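PDB 2FJK: fructose-bisphosphate aldolase from Thermus caldophilus, which belongs to the class II fructose-bisphosphate aldolases, enzymes of the TIM-barrel clan, and binds 1,3-dihydroxyacetonephosphate in a pocket. Local coordinates for residues I174-G179 against L205-A210; P187-P192 against P236-K241; G209-P214 against I250-D255. All coordinates share one frame; numbering follows the deposited sequence.

Contacts 1 and 3 are two walls of one ligand pocket, and contact 2 is farther from the ligand, the Pro187 side chain being about 10 Å from it. Contacts 1 and 3, with centres about 8 Å apart, share Gly209 and Ala210, and both touch 1,3-dihydroxyacetonephosphate. Their strands 205-207 and 247-252 are neighbours in a parallel sheet, where Asn251 N lies 3.0 Å from Leu207 O, a probable hydrogen bond. Contact 2 has its centre about 10 Å from that of contact 1 and about 14 Å from that of contact 3. It joins contact 1 through a probable hydrogen bond from Asp190 N to Ile174 O (2.7 Å), while Ile239 packs on both Ala210 and Ile250.

Contact 1 of 3, residues I174-G179 against L205-A210; sequences IGTSHG and LVLHGA. With 13P (1,3-dihydroxyacetonephosphate), chain E.
Ile174 reaches the end of strand 205-207 with its CD1, 4.0 Å from Leu207 CD1, the two side chains crossing at about a right angle. Thr176 makes the one hydrogen bond between the two segments. Its OG1 is turned between the backbone N and the carbonyl carbon (chi1 66°) and donates to His208 O at 2.8 Å, from well above the carbonyl plane and not along a lone pair. The same torsion sets CG2 beside the backbone N, 3.6 Å from Leu207 CD1, so one threonine serves a polar and an apolar neighbour at once. At Ser177 the backbone runs close to Gly209, where a CB would clash with Ser177 C and His178 N; the oxygens Ser177 O and Gly209 O, both acceptors, are near each other, and Lys182 NZ hydrogen-bonds the first and, weakly, the second. His178 follows, its CA 4.2 Å from Gly209 CA. Its ring comes obliquely to that glycine, and ND1 donates to O1 of 1,3-dihydroxyacetonephosphate at 3.0 Å (152°). Gly179 N makes a straighter bond to the ligand's O1P, also 3.0 Å (169°). Several approaches of the ligand's O2 and O3 are too short to interpret. The loop after strand 171-172 thus turns one threonine hydroxyl to the backbone just past strand 205-207, and a ring nitrogen and a backbone N-H to the ligand's phosphate ester, with Lys182 probably easing the crowding of carbonyl oxygens.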
loop_
_atom_site.group_PDB
_atom_site.type_symbol
_atom_site.label_atom_id
_atom_site.label_comp_id
_atom_site.label_asym_id
_atom_site.label_seq_id
_atom_site.Cartn_x
_atom_site.Cartn_y
_atom_site.Cartn_z
ATOM N N ILE A 174 11.432 -7.233 37.183
ATOM C CA ILE A 174 12.550 -7.703 37.988
ATOM C C ILE A 174 13.520 -6.619 38.415
ATOM O O ILE A 174 14.689 -6.905 38.685
ATOM C CB ILE A 174 13.342 -8.777 37.242
ATOM C CG1 ILE A 174 13.891 -8.203 35.928
ATOM C CG2 ILE A 174 12.448 -9.975 36.989
ATOM C CD1 ILE A 174 14.708 -9.194 35.118
ATOM N N GLY A 175 13.044 -5.381 38.463
ATOM C CA GLY A 175 13.906 -4.296 38.878
ATOM C C GLY A 175 14.086 -3.147 37.910
ATOM O O GLY A 175 14.728 -2.162 38.273
ATOM N N THR A 176 13.551 -3.261 36.690
ATOM C CA THR A 176 13.667 -2.185 35.695
ATOM C C THR A 176 12.472 -1.234 35.769
ATOM O O THR A 176 11.438 -1.567 36.359
ATOM C CB THR A 176 13.720 -2.731 34.251
ATOM O OG1 THR A 176 12.471 -3.350 33.938
ATOM C CG2 THR A 176 14.831 -3.755 34.095
ATOM N N SER A 177 12.620 -0.052 35.169
ATOM C CA SER A 177 11.561 0.949 35.147
ATOM C C SER A 177 11.887 1.980 34.064
ATOM O O SER A 177 13.060 2.180 33.734
ATOM C CB SER A 177 11.433 1.624 36.521
ATOM O OG SER A 177 12.505 2.519 36.781
ATOM N N HIS A 178 10.856 2.631 33.514
ATOM C CA HIS A 178 11.038 3.618 32.438
ATOM C C HIS A 178 11.699 4.925 32.880
ATOM O O HIS A 178 11.760 5.241 34.070
ATOM C CB HIS A 178 9.690 3.976 31.790
ATOM C CG HIS A 178 8.940 2.806 31.235
ATOM N ND1 HIS A 178 9.475 1.950 30.296
ATOM C CD2 HIS A 178 7.684 2.360 31.479
ATOM C CE1 HIS A 178 8.582 1.024 29.990
ATOM N NE2 HIS A 178 7.488 1.250 30.693
ATOM N N GLY A 179 12.189 5.685 31.905
ATOM C CA GLY A 179 12.802 6.962 32.217
ATOM C C GLY A 179 14.295 6.951 32.436
ATOM O O GLY A 179 14.932 5.901 32.426
ATOM N N LEU A 205 10.545 -14.253 27.101
ATOM C CA LEU A 205 10.386 -13.214 28.116
ATOM C C LEU A 205 10.723 -11.838 27.582
ATOM O O LEU A 205 11.550 -11.701 26.682
ATOM C CB LEU A 205 11.270 -13.510 29.329
ATOM C CG LEU A 205 11.003 -14.829 30.055
ATOM C CD1 LEU A 205 11.949 -14.995 31.234
ATOM C CD2 LEU A 205 9.556 -14.907 30.514
ATOM N N VAL A 206 10.096 -10.819 28.164
ATOM C CA VAL A 206 10.291 -9.441 27.731
ATOM C C VAL A 206 10.727 -8.490 28.836
ATOM O O VAL A 206 10.173 -8.497 29.937
ATOM C CB VAL A 206 8.999 -8.895 27.112
ATOM C CG1 VAL A 206 9.271 -7.557 26.426
ATOM C CG2 VAL A 206 8.437 -9.918 26.152
ATOM N N LEU A 207 11.709 -7.651 28.522
ATOM C CA LEU A 207 12.239 -6.697 29.482
ATOM C C LEU A 207 12.049 -5.245 29.043
ATOM O O LEU A 207 12.681 -4.792 28.094
ATOM C CB LEU A 207 13.732 -6.967 29.695
ATOM C CG LEU A 207 14.440 -6.218 30.821
ATOM C CD1 LEU A 207 13.814 -6.615 32.153
ATOM C CD2 LEU A 207 15.923 -6.558 30.805
ATOM N N HIS A 208 11.177 -4.519 29.737
ATOM C CA HIS A 208 10.944 -3.114 29.420
ATOM C C HIS A 208 11.781 -2.222 30.315
ATOM O O HIS A 208 12.484 -2.708 31.196
ATOM C CB HIS A 208 9.465 -2.750 29.573
ATOM C CG HIS A 208 8.592 -3.324 28.505
ATOM N ND1 HIS A 208 8.061 -4.594 28.579
ATOM C CD2 HIS A 208 8.192 -2.817 27.315
ATOM C CE1 HIS A 208 7.369 -4.841 27.482
ATOM N NE2 HIS A 208 7.433 -3.780 26.699
ATOM N N GLY A 209 11.698 -0.914 30.079
ATOM C CA GLY A 209 12.452 0.045 30.863
ATOM C C GLY A 209 13.897 -0.385 30.953
ATOM O O GLY A 209 14.518 -0.300 32.016
ATOM N N ALA A 210 14.442 -0.827 29.823
ATOM C CA ALA A 210 15.810 -1.322 29.802
ATOM C C ALA A 210 16.879 -0.406 29.233
ATOM O O ALA A 210 17.975 -0.869 28.938
ATOM C CB ALA A 210 15.852 -2.675 29.086
HETATM P P 13P E . 12.945 3.212 28.596
HETATM O O1P 13P E . 12.389 4.642 29.066
HETATM O O2P 13P E . 13.876 2.688 29.764
HETATM O O3P 13P E . 13.787 3.393 27.296
HETATM O O1 13P E . 11.691 2.243 28.333
HETATM C C1 13P E . 11.783 1.272 27.293
HETATM C C2 13P E . 10.596 0.363 27.490
HETATM O O2 13P E . 10.397 -0.137 28.594
HETATM C C3 13P E . 9.642 0.060 26.335
HETATM O O3 13P E . 8.541 -0.719 26.791
#

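Contact 2 of 3, residues P187-P192 against P236-K241; sequences PFIDHP and PEDIKK
The loop leading into helix 191-200 runs past the first turns of helix 236-244, with Ile189 CA 6.9 Å from Asp238 CA and His191 CA 7.6 Å from Lys241 CA. Into this gap the His191 ring is inserted. Its NE2 donates to Asp238 OD1 over a short 2.5 Å, the N-H...O angle being 162°. The carboxylate oxygen lies close to the ring plane, whereas the histidine meets OD1 on its anti side, somewhat out of the carboxylate plane; the two flat groups are turned 34° apart. Lys241 covers one face of the same ring: CD stands over the ring centre, 3.6 Å from the centroid and nearly on the ring normal, a CH-pi contact. With CG anti to the backbone N (chi1 -171°) and the chain extended beyond, the lysine passes obliquely over the ring. Ile189 CG2 sits over the opposite face, nearer the rim, so the imidazole is held between two aliphatic groups. This His-carboxylate pair links two barrel helices at their N-terminal turns; Asp190 is the N-cap of the first, its OD1 accepting from Arg193 N. Ile189 also presses CG1 on Asp238 CG at 3.6 Å. The other carboxylate oxygen, Asp238 OD2, forms a salt bridge with Arg186 NE and takes a hydrogen bond from a water 2.8 Å away, which also donates to Pro187 O at 3.0 Å.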
loop_
_atom_site.group_PDB
_atom_site.type_symbol
_atom_site.label_atom_id
_atom_site.label_comp_id
_atom_site.label_asym_id
_atom_site.label_seq_id
_atom_site.Cartn_x
_atom_site.Cartn_y
_atom_site.Cartn_z
ATOM N N PRO A 187 21.083 0.116 39.503
ATOM C CA PRO A 187 19.775 -0.389 39.931
ATOM C C PRO A 187 19.758 -1.910 40.025
ATOM O O PRO A 187 20.188 -2.603 39.109
ATOM C CB PRO A 187 18.828 0.154 38.857
ATOM C CG PRO A 187 19.702 0.267 37.655
ATOM C CD PRO A 187 20.972 0.839 38.224
ATOM N N PHE A 188 19.260 -2.424 41.141
ATOM C CA PHE A 188 19.216 -3.865 41.357
ATOM C C PHE A 188 18.286 -4.628 40.425
ATOM O O PHE A 188 17.123 -4.280 40.257
ATOM C CB PHE A 188 18.810 -4.176 42.799
ATOM C CG PHE A 188 18.708 -5.649 43.090
ATOM C CD1 PHE A 188 19.849 -6.445 43.121
ATOM C CD2 PHE A 188 17.470 -6.243 43.306
ATOM C CE1 PHE A 188 19.760 -7.813 43.364
ATOM C CE2 PHE A 188 17.367 -7.610 43.549
ATOM C CZ PHE A 188 18.514 -8.397 43.578
ATOM N N ILE A 189 18.811 -5.689 39.832
ATOM C CA ILE A 189 18.022 -6.528 38.950
ATOM C C ILE A 189 17.927 -7.894 39.611
ATOM O O ILE A 189 18.946 -8.525 39.890
ATOM C CB ILE A 189 18.685 -6.684 37.570
ATOM C CG1 ILE A 189 19.030 -5.307 36.996
ATOM C CG2 ILE A 189 17.763 -7.458 36.645
ATOM C CD1 ILE A 189 17.881 -4.334 36.961
ATOM N N ASP A 190 16.705 -8.342 39.866
ATOM C CA ASP A 190 16.476 -9.628 40.510
ATOM C C ASP A 190 16.710 -10.773 39.532
ATOM O O ASP A 190 15.764 -11.332 38.982
ATOM C CB ASP A 190 15.042 -9.695 41.040
ATOM C CG ASP A 190 14.892 -10.671 42.183
ATOM O OD1 ASP A 190 15.395 -11.807 42.062
ATOM O OD2 ASP A 190 14.265 -10.301 43.200
ATOM N N HIS A 191 17.972 -11.126 39.324
ATOM C CA HIS A 191 18.311 -12.197 38.393
ATOM C C HIS A 191 17.796 -13.571 38.808
ATOM O O HIS A 191 17.333 -14.341 37.965
ATOM C CB HIS A 191 19.823 -12.239 38.176
ATOM C CG HIS A 191 20.345 -11.087 37.371
ATOM N ND1 HIS A 191 19.917 -10.827 36.086
ATOM C CD2 HIS A 191 21.266 -10.139 37.661
ATOM C CE1 HIS A 191 20.556 -9.769 35.617
ATOM N NE2 HIS A 191 21.381 -9.332 36.551
ATOM N N PRO A 192 17.863 -13.900 40.110
ATOM C CA PRO A 192 17.374 -15.209 40.551
ATOM C C PRO A 192 15.892 -15.326 40.242
ATOM O O PRO A 192 15.414 -16.374 39.815
ATOM C CB PRO A 192 17.647 -15.192 42.054
ATOM C CG PRO A 192 18.857 -14.323 42.154
ATOM C CD PRO A 192 18.510 -13.189 41.224
ATOM N N PRO A 236 24.779 -2.758 31.516
ATOM C CA PRO A 236 24.948 -3.669 30.379
ATOM C C PRO A 236 25.093 -5.136 30.786
ATOM O O PRO A 236 24.497 -6.025 30.171
ATOM C CB PRO A 236 26.204 -3.136 29.693
ATOM C CG PRO A 236 26.122 -1.672 29.946
ATOM C CD PRO A 236 25.692 -1.607 31.404
ATOM N N GLU A 237 25.886 -5.393 31.821
ATOM C CA GLU A 237 26.084 -6.767 32.274
ATOM C C GLU A 237 24.774 -7.397 32.743
ATOM O O GLU A 237 24.532 -8.584 32.512
ATOM C CB GLU A 237 27.140 -6.813 33.381
ATOM C CG GLU A 237 28.532 -6.361 32.913
ATOM C CD GLU A 237 29.047 -7.167 31.721
ATOM O OE1 GLU A 237 29.040 -8.417 31.796
ATOM O OE2 GLU A 237 29.466 -6.552 30.710
ATOM N N ASP A 238 23.923 -6.606 33.388
ATOM C CA ASP A 238 22.636 -7.116 33.839
ATOM C C ASP A 238 21.787 -7.458 32.630
ATOM O O ASP A 238 21.001 -8.405 32.656
ATOM C CB ASP A 238 21.919 -6.096 34.722
ATOM C CG ASP A 238 22.478 -6.066 36.124
ATOM O OD1 ASP A 238 22.646 -7.162 36.697
ATOM O OD2 ASP A 238 22.739 -4.966 36.654
ATOM N N ILE A 239 21.953 -6.691 31.559
ATOM C CA ILE A 239 21.212 -6.973 30.337
ATOM C C ILE A 239 21.693 -8.323 29.775
ATOM O O ILE A 239 20.891 -9.146 29.342
ATOM C CB ILE A 239 21.430 -5.857 29.278
ATOM C CG1 ILE A 239 20.762 -4.560 29.746
ATOM C CG2 ILE A 239 20.872 -6.301 27.912
ATOM C CD1 ILE A 239 19.236 -4.616 29.785
ATOM N N LYS A 240 22.999 -8.554 29.803
ATOM C CA LYS A 240 23.552 -9.802 29.282
ATOM C C LYS A 240 23.080 -11.041 30.042
ATOM O O LYS A 240 22.642 -12.022 29.443
ATOM C CB LYS A 240 25.084 -9.751 29.298
ATOM C CG LYS A 240 25.691 -8.876 28.221
ATOM C CD LYS A 240 27.202 -8.833 28.368
ATOM C CE LYS A 240 27.841 -7.988 27.282
ATOM N NZ LYS A 240 29.319 -7.904 27.458
ATOM N N LYS A 241 23.185 -10.995 31.363
ATOM C CA LYS A 241 22.769 -12.119 32.192
ATOM C C LYS A 241 21.278 -12.355 32.000
ATOM O O LYS A 241 20.842 -13.485 31.771
ATOM C CB LYS A 241 23.066 -11.819 33.660
ATOM C CG LYS A 241 22.875 -12.993 34.609
ATOM C CD LYS A 241 23.339 -12.599 36.003
ATOM C CE LYS A 241 23.286 -13.766 36.979
ATOM N NZ LYS A 241 23.847 -13.386 38.308
HETATM O O HOH W 1 21.684 -2.351 36.492
#

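Contact 3 of 3, residues G209-P214 against I250-D255; sequences GASAVP and INTDTD. With 13P (1,3-dihydroxyacetonephosphate), chain E.
Asp255, in the first turn of helix 254-270, grips the loop 209-214 with its whole side chain. CB lies 3.8 Å from Ser211 OG, and CG, anti to the carbonyl carbon (chi1 -72°), passes that hydroxyl on the way to the loop backbone. There the carboxylate forks: OD2 accepts from Ala212 N at 2.8 Å (167°) and OD1 from Val213 N at 2.6 Å (145°). Each oxygen uses its syn lone pair, so the carboxylate binds two successive N-H groups in a bidentate way, while Pro214 CD packs against OD1. The return bond runs from Asp255 N to Ser211 OG at 3.1 Å. That hydroxyl in turn donates to O3P of 1,3-dihydroxyacetonephosphate at 2.6 Å, and so relays between the helix backbone and the phosphate. O3P also receives Asp253 N and Thr254 N, both at 2.7 Å, while Thr254 OG1 donates to O1P. The phosphate therefore sits at the N-terminal end of a helix, a site common in TIM barrels, where the helix dipole would probably favour the anion. Ala210 CB is pressed on Ile250 CG2, a tight 3.5 Å. Against this pair packs Ile239 of helix 236-244, and strand 19-23 borders strand 247-252 alongside Asn251 and Thr252. Helix 277-299 also packs here, with Val291 against Asp255 and Arg295 bound to Thr252 OG1, while Phe275 of a second subunit packs on Thr254.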
loop_
_atom_site.group_PDB
_atom_site.type_symbol
_atom_site.label_atom_id
_atom_site.label_comp_id
_atom_site.label_asym_id
_atom_site.label_seq_id
_atom_site.Cartn_x
_atom_site.Cartn_y
_atom_site.Cartn_z
ATOM N N GLY A 209 11.698 -0.914 30.079
ATOM C CA GLY A 209 12.452 0.045 30.863
ATOM C C GLY A 209 13.897 -0.385 30.953
ATOM O O GLY A 209 14.518 -0.300 32.016
ATOM N N ALA A 210 14.442 -0.827 29.823
ATOM C CA ALA A 210 15.810 -1.322 29.802
ATOM C C ALA A 210 16.879 -0.406 29.233
ATOM O O ALA A 210 17.975 -0.869 28.938
ATOM C CB ALA A 210 15.852 -2.675 29.086
ATOM N N SER A 211 16.592 0.882 29.082
ATOM C CA SER A 211 17.607 1.792 28.556
ATOM C C SER A 211 18.860 1.785 29.445
ATOM O O SER A 211 18.783 1.512 30.641
ATOM C CB SER A 211 17.065 3.220 28.451
ATOM O OG SER A 211 16.413 3.436 27.210
ATOM N N ALA A 212 20.005 2.098 28.846
ATOM C CA ALA A 212 21.277 2.122 29.560
ATOM C C ALA A 212 21.585 3.529 30.069
ATOM O O ALA A 212 22.317 3.704 31.042
ATOM C CB ALA A 212 22.409 1.630 28.632
ATOM N N VAL A 213 21.018 4.527 29.408
ATOM C CA VAL A 213 21.227 5.913 29.796
ATOM C C VAL A 213 22.717 6.154 30.077
ATOM O O VAL A 213 23.092 6.596 31.167
ATOM C CB VAL A 213 20.402 6.241 31.056
ATOM C CG1 VAL A 213 20.182 7.741 31.156
ATOM C CG2 VAL A 213 19.065 5.483 31.016
ATOM N N PRO A 214 23.583 5.865 29.084
ATOM C CA PRO A 214 25.038 6.031 29.188
ATOM C C PRO A 214 25.481 7.400 29.674
ATOM O O PRO A 214 24.961 8.428 29.235
ATOM C CB PRO A 214 25.530 5.718 27.773
ATOM C CG PRO A 214 24.346 6.085 26.912
ATOM C CD PRO A 214 23.198 5.522 27.703
ATOM N N ILE A 250 13.972 -6.931 24.332
ATOM C CA ILE A 250 14.380 -5.807 25.154
ATOM C C ILE A 250 13.956 -4.476 24.542
ATOM O O ILE A 250 14.311 -4.149 23.405
ATOM C CB ILE A 250 15.902 -5.821 25.345
ATOM C CG1 ILE A 250 16.349 -7.231 25.733
ATOM C CG2 ILE A 250 16.298 -4.847 26.430
ATOM C CD1 ILE A 250 17.839 -7.398 25.796
ATOM N N ASN A 251 13.194 -3.706 25.311
ATOM C CA ASN A 251 12.708 -2.413 24.857
ATOM C C ASN A 251 13.658 -1.268 25.191
ATOM O O ASN A 251 14.181 -1.185 26.305
ATOM C CB ASN A 251 11.341 -2.140 25.472
ATOM C CG ASN A 251 10.193 -2.571 24.577
ATOM O OD1 ASN A 251 9.570 -1.742 23.904
ATOM N ND2 ASN A 251 9.903 -3.870 24.565
ATOM N N THR A 252 13.864 -0.382 24.218
ATOM C CA THR A 252 14.732 0.791 24.375
ATOM C C THR A 252 14.027 2.019 23.814
ATOM O O THR A 252 13.638 2.034 22.644
ATOM C CB THR A 252 16.060 0.632 23.609
ATOM O OG1 THR A 252 16.696 -0.578 24.012
ATOM C CG2 THR A 252 16.994 1.814 23.895
ATOM N N ASP A 253 13.884 3.054 24.637
ATOM C CA ASP A 253 13.201 4.269 24.215
ATOM C C ASP A 253 13.970 5.519 24.649
ATOM O O ASP A 253 14.396 6.308 23.810
ATOM C CB ASP A 253 11.780 4.268 24.801
ATOM C CG ASP A 253 10.956 5.459 24.366
ATOM O OD1 ASP A 253 11.421 6.242 23.519
ATOM O OD2 ASP A 253 9.827 5.606 24.879
ATOM N N THR A 254 14.134 5.694 25.959
ATOM C CA THR A 254 14.862 6.833 26.514
ATOM C C THR A 254 16.224 7.088 25.836
ATOM O O THR A 254 16.541 8.225 25.481
ATOM C CB THR A 254 15.119 6.641 28.035
ATOM O OG1 THR A 254 13.876 6.687 28.746
ATOM C CG2 THR A 254 16.047 7.723 28.564
ATOM N N ASP A 255 17.026 6.038 25.672
ATOM C CA ASP A 255 18.342 6.187 25.055
ATOM C C ASP A 255 18.260 6.889 23.700
ATOM O O ASP A 255 19.076 7.754 23.399
ATOM C CB ASP A 255 19.035 4.823 24.878
ATOM C CG ASP A 255 19.511 4.217 26.200
ATOM O OD1 ASP A 255 19.730 4.966 27.175
ATOM O OD2 ASP A 255 19.686 2.982 26.256
HETATM P P 13P E . 12.945 3.212 28.596
HETATM O O1P 13P E . 12.389 4.642 29.066
HETATM O O2P 13P E . 13.876 2.688 29.764
HETATM O O3P 13P E . 13.787 3.393 27.296
HETATM O O1 13P E . 11.691 2.243 28.333
HETATM C C1 13P E . 11.783 1.272 27.293
HETATM C C2 13P E . 10.596 0.363 27.490
HETATM O O2 13P E . 10.397 -0.137 28.594
HETATM C C3 13P E . 9.642 0.060 26.335
HETATM O O3 13P E . 8.541 -0.719 26.791
#